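Local coordinates for protein disulfide isomerase (PDB 4N30) that belongs to the DsbA branch of the thioredoxin family and probably forms or rearranges disulfide bonds in other proteins, at residues D63-F68 with E100-Q105; T193-K198 with D213-D218; A182-V187 with E200-E205. One frame throughout, in Å; residues are numbered along the deposited sequence. Where two conformers were deposited one is given.

Contact 1 of 3, residues D63-F68 with E100-Q105; sequences DLECPF and EAARHQ
Glu65 OE2 is held by the backbone NH groups of Gly136 and Gly138, and the side chain lies on helix 99-131 at Ala101 and Ala102. OE1 bonds to the hydroxyl of Ser132. The chain bends at chi2 (-62°), and the carboxylate comes up to the Gln105 amide with the two planes 77° apart. Glu65 CD sits 3.9 Å from Ala101 CB, and Glu65 CG 3.8 Å from Ala102 CB. Asp63 meets the same methyl from another side, its OD1 3.4 Å from Ala102 CB. That oxygen also accepts from Glu65 N at 2.8 Å, on the anti side of the carboxylate but tilted 30° out of its plane, making an Asx turn within the type I turn that leads into the Cys66 helix start; OD2 bonds to Leu95 N. Leu64 completes the contact: its CD1 packs 3.5 Å from Gln105 O. A water bridges the backbones, accepting from Leu64 N at 2.8 Å and donating to Ala102 O at 2.9 Å. Two buried carboxylates thus spend their oxygens largely on backbone NH groups and a hydroxyl, which gives these oxygens donors and probably fixes the turn ahead of the CxxC against helix 99-131.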
# COMPACT_ATOMS: atom_id res chain seq x y z
N ASP A 63 1.50 -0.48 6.66
CA ASP A 63 2.63 -1.20 7.34
C ASP A 63 2.15 -2.66 7.49
O ASP A 63 1.02 -2.92 7.95
CB ASP A 63 2.77 -0.48 8.71
CG ASP A 63 3.60 -1.23 9.74
OD1 ASP A 63 3.95 -2.39 9.60
OD2 ASP A 63 3.93 -0.52 10.77
N LEU A 64 2.99 -3.59 7.00
CA LEU A 64 2.59 -4.99 6.92
C LEU A 64 2.60 -5.67 8.31
O LEU A 64 2.08 -6.80 8.37
CB LEU A 64 3.55 -5.68 5.94
CG LEU A 64 3.15 -5.34 4.49
CD1 LEU A 64 4.36 -5.54 3.54
CD2 LEU A 64 1.94 -6.16 3.99
N GLU A 65 3.08 -5.02 9.34
CA GLU A 65 2.95 -5.43 10.74
C GLU A 65 1.77 -4.82 11.43
O GLU A 65 1.55 -5.16 12.62
CB GLU A 65 4.26 -5.15 11.50
CG GLU A 65 5.44 -6.03 11.05
CD GLU A 65 5.15 -7.47 11.32
OE1 GLU A 65 4.68 -8.17 10.45
OE2 GLU A 65 5.33 -7.91 12.49
N CYS A 66 1.06 -3.91 10.81
CA CYS A 66 0.02 -3.13 11.54
C CYS A 66 -1.29 -3.85 11.48
O CYS A 66 -1.82 -4.28 10.45
CB CYS A 66 -0.07 -1.77 10.82
SG CYS A 66 -1.57 -0.86 11.33
N PRO A 67 -1.86 -4.08 12.69
CA PRO A 67 -3.11 -4.87 12.76
C PRO A 67 -4.26 -4.15 12.13
O PRO A 67 -5.23 -4.84 11.72
CB PRO A 67 -3.29 -5.06 14.31
CG PRO A 67 -2.61 -3.88 14.90
CD PRO A 67 -1.38 -3.63 14.02
N PHE A 68 -4.22 -2.84 12.13
CA PHE A 68 -5.28 -2.08 11.43
C PHE A 68 -5.20 -2.27 9.92
O PHE A 68 -6.20 -2.51 9.24
CB PHE A 68 -5.18 -0.59 11.83
CG PHE A 68 -5.35 -0.32 13.30
CD1 PHE A 68 -6.63 -0.41 13.92
CD2 PHE A 68 -4.24 0.12 14.05
CE1 PHE A 68 -6.74 -0.11 15.32
CE2 PHE A 68 -4.37 0.47 15.40
CZ PHE A 68 -5.60 0.36 16.02
N GLU A 100 12.39 -4.06 12.33
CA GLU A 100 12.95 -4.67 11.16
C GLU A 100 11.91 -5.43 10.36
O GLU A 100 11.97 -5.44 9.12
CB GLU A 100 14.16 -5.57 11.58
CG GLU A 100 14.89 -6.24 10.38
CD GLU A 100 15.43 -5.23 9.35
OE1 GLU A 100 15.55 -4.03 9.57
OE2 GLU A 100 15.67 -5.61 8.16
N ALA A 101 11.01 -6.13 10.98
CA ALA A 101 10.05 -6.95 10.28
C ALA A 101 9.27 -6.15 9.28
O ALA A 101 9.08 -6.58 8.15
CB ALA A 101 9.07 -7.58 11.25
N ALA A 102 8.79 -4.95 9.66
CA ALA A 102 7.96 -4.18 8.74
C ALA A 102 8.77 -3.69 7.54
O ALA A 102 8.30 -3.60 6.41
CB ALA A 102 7.26 -3.05 9.49
N ARG A 103 10.04 -3.31 7.81
CA ARG A 103 10.93 -2.86 6.68
C ARG A 103 11.25 -4.03 5.72
O ARG A 103 11.19 -3.85 4.50
CB ARG A 103 12.22 -2.26 7.25
CG ARG A 103 11.95 -1.08 8.16
CD ARG A 103 13.19 -0.34 8.59
NE ARG A 103 14.13 -1.17 9.35
CZ ARG A 103 14.28 -1.13 10.68
NH1 ARG A 103 13.53 -0.36 11.50
NH2 ARG A 103 15.26 -1.90 11.20
N HIS A 104 11.63 -5.17 6.30
CA HIS A 104 11.98 -6.32 5.45
C HIS A 104 10.74 -6.72 4.66
O HIS A 104 10.89 -7.07 3.47
CB HIS A 104 12.28 -7.46 6.47
CG HIS A 104 12.50 -8.80 5.82
ND1 HIS A 104 13.44 -8.99 4.82
CD2 HIS A 104 11.84 -9.95 6.04
CE1 HIS A 104 13.38 -10.30 4.48
NE2 HIS A 104 12.39 -10.89 5.20
N GLN A 105 9.53 -6.68 5.25
CA GLN A 105 8.33 -7.08 4.53
C GLN A 105 7.99 -6.08 3.43
O GLN A 105 7.52 -6.53 2.33
CB GLN A 105 7.21 -7.27 5.53
CG GLN A 105 7.49 -8.55 6.34
CD GLN A 105 6.74 -8.57 7.68
OE1 GLN A 105 5.67 -7.89 7.86
NE2 GLN A 105 7.24 -9.31 8.60
O HOH W 1 5.57 -2.86 6.05

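Contact 2 of 3, residues T193-K198 with D213-D218; sequences TGRSVK and DWLAKD
The Arg195 guanidinium lies over one face of the Trp214 indole as a cation-pi pair, with Arg195 CZ 4.2 Å from the centroid of the six-membered ring and 17° off its normal. The two planes are not parallel but inclined at 40°, and Arg195 NH2 rests above the ring toward its rim. Water 3 stands over the ring's rim too, accepting from Arg195 NH2 and donating to Trp214 O. At the indole edge come Ser196 O and Leu215 CD2. Trp214 O lies over the same face of the guanidinium as the indole, and Leu215 O near its plane, where Arg195 NH1 gives a weak bond of 3.0 Å to Leu215 O, bent to 127°. Arg195 gets there fully extended, CG anti to the backbone N, and its aliphatic part slides past Leu215 in the opposite direction, with Arg195 CG 3.7 Å from Leu215 CD2.

Here the edge strand 196-200 of the thioredoxin-fold sheet meets the last turns of helix 205-216, which packs on the sheet and reaches Trp56 on strand 56-62 through Leu215. Val197 supplies the strand's apolar share: its CB touches Trp214 CZ3 at 3.7 Å, while Val197 CG1 lies 3.9 Å from Leu215 CG. Where the strand's approach begins, Thr193 OG1 accepts from Arg195 N at 3.1 Å in a nearly straight bond, closing an ST turn. The same hydroxyl donates to water 2, which donates to Leu215 O, so Leu215 O accepts from both the water and, weakly, the arginine.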
# COMPACT_ATOMS: atom_id res chain seq x y z
N THR A 193 -8.16 16.89 -11.23
CA THR A 193 -7.92 18.28 -10.74
C THR A 193 -6.62 18.42 -9.98
O THR A 193 -6.19 19.56 -9.74
CB THR A 193 -9.07 18.72 -9.79
OG1 THR A 193 -8.91 17.92 -8.58
CG2 THR A 193 -10.40 18.52 -10.34
N GLY A 194 -6.06 17.31 -9.53
CA GLY A 194 -4.91 17.39 -8.69
C GLY A 194 -5.18 17.59 -7.19
O GLY A 194 -4.22 17.51 -6.42
N ARG A 195 -6.43 17.84 -6.78
CA ARG A 195 -6.69 18.11 -5.40
C ARG A 195 -6.62 16.76 -4.63
O ARG A 195 -6.97 15.68 -5.15
CB ARG A 195 -8.13 18.66 -5.36
CG ARG A 195 -8.57 19.25 -4.04
CD ARG A 195 -9.97 19.80 -4.12
NE ARG A 195 -10.30 20.53 -2.94
CZ ARG A 195 -11.52 20.97 -2.77
NH1 ARG A 195 -12.49 20.82 -3.69
NH2 ARG A 195 -11.72 21.74 -1.67
N SER A 196 -6.24 16.87 -3.35
CA SER A 196 -6.21 15.66 -2.49
C SER A 196 -6.68 15.97 -1.10
O SER A 196 -6.80 17.12 -0.71
CB SER A 196 -4.83 15.08 -2.44
OG SER A 196 -3.91 15.94 -1.77
N VAL A 197 -7.04 14.92 -0.38
CA VAL A 197 -7.46 15.05 0.99
C VAL A 197 -6.91 13.87 1.79
O VAL A 197 -6.90 12.72 1.33
CB VAL A 197 -8.98 15.15 1.08
CG1 VAL A 197 -9.74 13.91 0.58
CG2 VAL A 197 -9.47 15.37 2.50
N LYS A 198 -6.51 14.12 3.03
CA LYS A 198 -5.93 13.08 3.89
C LYS A 198 -6.98 12.65 4.90
O LYS A 198 -7.73 13.49 5.54
CB LYS A 198 -4.72 13.69 4.56
CG LYS A 198 -4.05 12.65 5.42
CD LYS A 198 -3.07 13.18 6.46
CE LYS A 198 -2.05 14.14 5.94
NZ LYS A 198 -1.52 15.11 7.02
N ASP A 213 -16.72 13.56 -2.15
CA ASP A 213 -17.66 14.66 -2.28
C ASP A 213 -16.96 15.97 -1.92
O ASP A 213 -17.16 16.99 -2.59
CB ASP A 213 -18.87 14.36 -1.42
CG ASP A 213 -19.87 15.44 -1.42
OD1 ASP A 213 -20.82 15.38 -2.18
OD2 ASP A 213 -19.79 16.34 -0.53
N TRP A 214 -16.16 15.95 -0.85
CA TRP A 214 -15.40 17.17 -0.53
C TRP A 214 -14.42 17.59 -1.64
O TRP A 214 -14.31 18.78 -1.97
CB TRP A 214 -14.67 16.92 0.79
CG TRP A 214 -13.87 18.11 1.28
CD1 TRP A 214 -14.31 19.05 2.24
CD2 TRP A 214 -12.50 18.44 1.00
NE1 TRP A 214 -13.29 19.96 2.51
CE2 TRP A 214 -12.20 19.64 1.74
CE3 TRP A 214 -11.54 17.89 0.14
CZ2 TRP A 214 -10.93 20.24 1.74
CZ3 TRP A 214 -10.24 18.52 0.11
CH2 TRP A 214 -9.96 19.65 0.90
N LEU A 215 -13.81 16.60 -2.29
CA LEU A 215 -12.92 16.91 -3.41
C LEU A 215 -13.69 17.49 -4.61
O LEU A 215 -13.17 18.42 -5.27
CB LEU A 215 -12.17 15.66 -3.83
CG LEU A 215 -11.10 15.12 -2.88
CD1 LEU A 215 -10.66 13.74 -3.40
CD2 LEU A 215 -9.91 16.06 -2.81
N ALA A 216 -14.85 16.92 -4.92
CA ALA A 216 -15.32 16.98 -6.28
C ALA A 216 -16.85 16.91 -6.43
O ALA A 216 -17.28 16.71 -7.62
CB ALA A 216 -14.71 15.75 -7.04
N LYS A 217 -17.62 17.35 -5.48
CA LYS A 217 -19.14 17.16 -5.59
C LYS A 217 -19.64 17.91 -6.83
O LYS A 217 -20.67 17.54 -7.40
CB LYS A 217 -19.82 17.66 -4.33
CG LYS A 217 -19.70 19.15 -4.10
CD LYS A 217 -20.32 19.58 -2.78
CE LYS A 217 -19.54 19.32 -1.57
NZ LYS A 217 -18.15 19.80 -1.50
N ASP A 218 -19.06 19.07 -7.23
CA ASP A 218 -19.59 19.88 -8.36
C ASP A 218 -18.97 19.47 -9.68
O ASP A 218 -19.27 20.08 -10.71
CB ASP A 218 -19.33 21.35 -8.09
CG ASP A 218 -20.02 21.84 -6.78
OD1 ASP A 218 -21.26 21.64 -6.75
OD2 ASP A 218 -19.36 22.43 -5.91
O HOH W 2 -11.14 17.55 -7.07
O HOH W 3 -14.41 21.24 -0.52

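Contact 3 of 3, residues A182-V187 with E200-E205; sequences ATPTLV and EGMADE
One direct hydrogen bond joins the backbones: Gly201 N to Pro184 O, 2.9 Å, lying in the carbonyl plane with a C=O...N angle of 159°. Beside it, Thr185 and Glu200 form an antiparallel non-hydrogen-bonded pair where strands 185-190 and 196-200 run together, their side chains on the same face of the sheet. Beyond Glu200 the chain leaves the strand through Gly201, and Met202 centres an inverse gamma turn.

The polar side chains gather on water 4. It accepts from Ala182 N at 3.1 Å and donates to both Thr185 OG1 and Glu200 OE1. Thr185 OG1 in turn donates to Ala182 O at 2.8 Å, from above the carbonyl plane rather than on a lone pair. Glu200 reaches the water because CG stands anti to the backbone N (chi1 179°) and the chain stays extended past it, carrying the carboxylate alongside Ala182; OE2 lies 3.8 Å from Ala182 CB.

Two apolar pairs continue along the loop. The Pro184 ring, placed by the cis peptide before it, meets Met202 obliquely, Pro184 CG to Met202 CG 3.9 Å. Leu186 CD1 touches Ala203 CB at the same distance. Tyr72 of helix 67-81 packs on both Leu186 and Met202, and its hydroxyl bonds to Ala203 O.

A cis-proline beside the CxxC helix is a hallmark of the thioredoxin fold; here Thr183 precedes it. Pro184 O is taken by Gly201 N, and Thr185 ties back to Ala182 O and, through the water, to Glu200, so the chain on both sides of the cis peptide is bonded, which probably helps to keep the proline in place next to the presumed redox site.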
# COMPACT_ATOMS: atom_id res chain seq x y z
N ALA A 182 0.74 7.53 11.42
CA ALA A 182 0.09 6.27 11.83
C ALA A 182 -0.48 5.60 10.60
O ALA A 182 -0.65 6.24 9.58
CB ALA A 182 -0.98 6.48 12.91
N THR A 183 -0.77 4.30 10.72
CA THR A 183 -1.30 3.52 9.60
C THR A 183 -2.55 2.81 9.94
O THR A 183 -2.78 2.43 11.13
CB THR A 183 -0.29 2.46 9.10
OG1 THR A 183 0.13 1.66 10.20
CG2 THR A 183 0.99 3.13 8.51
N PRO A 184 -3.49 2.67 9.05
CA PRO A 184 -3.45 3.24 7.68
C PRO A 184 -3.81 4.70 7.68
O PRO A 184 -4.63 5.20 8.54
CB PRO A 184 -4.58 2.44 6.96
CG PRO A 184 -5.59 2.15 8.09
CD PRO A 184 -4.73 1.87 9.28
N THR A 185 -3.20 5.45 6.81
CA THR A 185 -3.65 6.86 6.55
C THR A 185 -3.85 6.91 5.05
O THR A 185 -3.07 6.34 4.26
CB THR A 185 -2.60 7.86 6.95
OG1 THR A 185 -2.52 7.88 8.37
CG2 THR A 185 -2.98 9.31 6.50
N LEU A 186 -4.96 7.51 4.63
CA LEU A 186 -5.29 7.67 3.19
C LEU A 186 -5.00 9.05 2.69
O LEU A 186 -5.34 9.98 3.41
CB LEU A 186 -6.75 7.30 2.95
CG LEU A 186 -7.20 6.00 3.57
CD1 LEU A 186 -8.68 5.75 3.14
CD2 LEU A 186 -6.31 4.82 3.15
N VAL A 187 -4.47 9.13 1.51
CA VAL A 187 -4.45 10.42 0.77
C VAL A 187 -5.27 10.10 -0.49
O VAL A 187 -4.78 9.34 -1.33
CB VAL A 187 -3.04 10.92 0.47
CG1 VAL A 187 -3.16 12.19 -0.44
CG2 VAL A 187 -2.28 11.26 1.73
N GLU A 200 -7.05 10.04 8.34
CA GLU A 200 -6.31 9.13 9.23
C GLU A 200 -7.21 8.07 9.68
O GLU A 200 -8.21 8.47 10.31
CB GLU A 200 -5.64 9.89 10.39
CG GLU A 200 -4.88 8.84 11.34
CD GLU A 200 -3.81 9.48 12.22
OE1 GLU A 200 -3.19 10.50 11.80
OE2 GLU A 200 -3.78 8.96 13.38
N GLY A 201 -6.83 6.79 9.57
CA GLY A 201 -7.64 5.66 10.12
C GLY A 201 -8.31 4.84 9.07
O GLY A 201 -8.08 4.95 7.83
N MET A 202 -9.01 3.84 9.60
CA MET A 202 -9.79 2.87 8.84
C MET A 202 -11.06 3.46 8.30
O MET A 202 -12.19 3.09 8.73
CB MET A 202 -10.03 1.55 9.59
CG MET A 202 -8.71 0.88 9.99
SD MET A 202 -9.01 -0.69 10.87
CE MET A 202 -10.00 -0.15 12.21
N ALA A 203 -10.97 4.31 7.28
CA ALA A 203 -12.14 5.05 6.77
C ALA A 203 -13.19 4.07 6.24
O ALA A 203 -12.91 3.30 5.31
CB ALA A 203 -11.68 5.98 5.66
N ASP A 204 -14.45 4.25 6.72
CA ASP A 204 -15.59 3.48 6.31
C ASP A 204 -16.22 4.06 5.06
O ASP A 204 -15.70 5.02 4.46
CB ASP A 204 -16.66 3.33 7.42
CG ASP A 204 -17.25 4.58 7.85
OD1 ASP A 204 -17.32 5.57 7.13
OD2 ASP A 204 -17.64 4.72 9.04
N GLU A 205 -17.24 3.43 4.50
CA GLU A 205 -17.72 3.90 3.21
C GLU A 205 -18.22 5.32 3.30
O GLU A 205 -18.04 6.05 2.31
CB GLU A 205 -18.79 3.00 2.61
CG GLU A 205 -20.07 2.90 3.40
CD GLU A 205 -21.06 1.86 2.83
OE1 GLU A 205 -20.82 1.24 1.72
OE2 GLU A 205 -22.11 1.69 3.50
O HOH W 4 -1.18 9.58 10.15

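How the contacts relate
Contact 1 comes first along the chain, and contacts 2 and 3 follow with their segments alternating, 182-187, 193-198, 200-205 and 213-218. Contacts 2 and 3 share the neighbouring strands 185-190 and 196-200 of one sheet, their centres 16 Å apart; Lys198 packs on Thr185 and Leu186, and Ser196 on Val187. Contact 3 also touches contact 1, likewise with centres 16 Å apart: Cys66 SG is 3.2 Å from Thr183 OG1, and Phe68 packs on Pro184. The turn before the CxxC helix and the cis-proline loop thus meet at the presumed redox centre. Contact 2, 30 Å from contact 1 between centres, fastens the C-terminal helix 205-216 to the sheet's far edge.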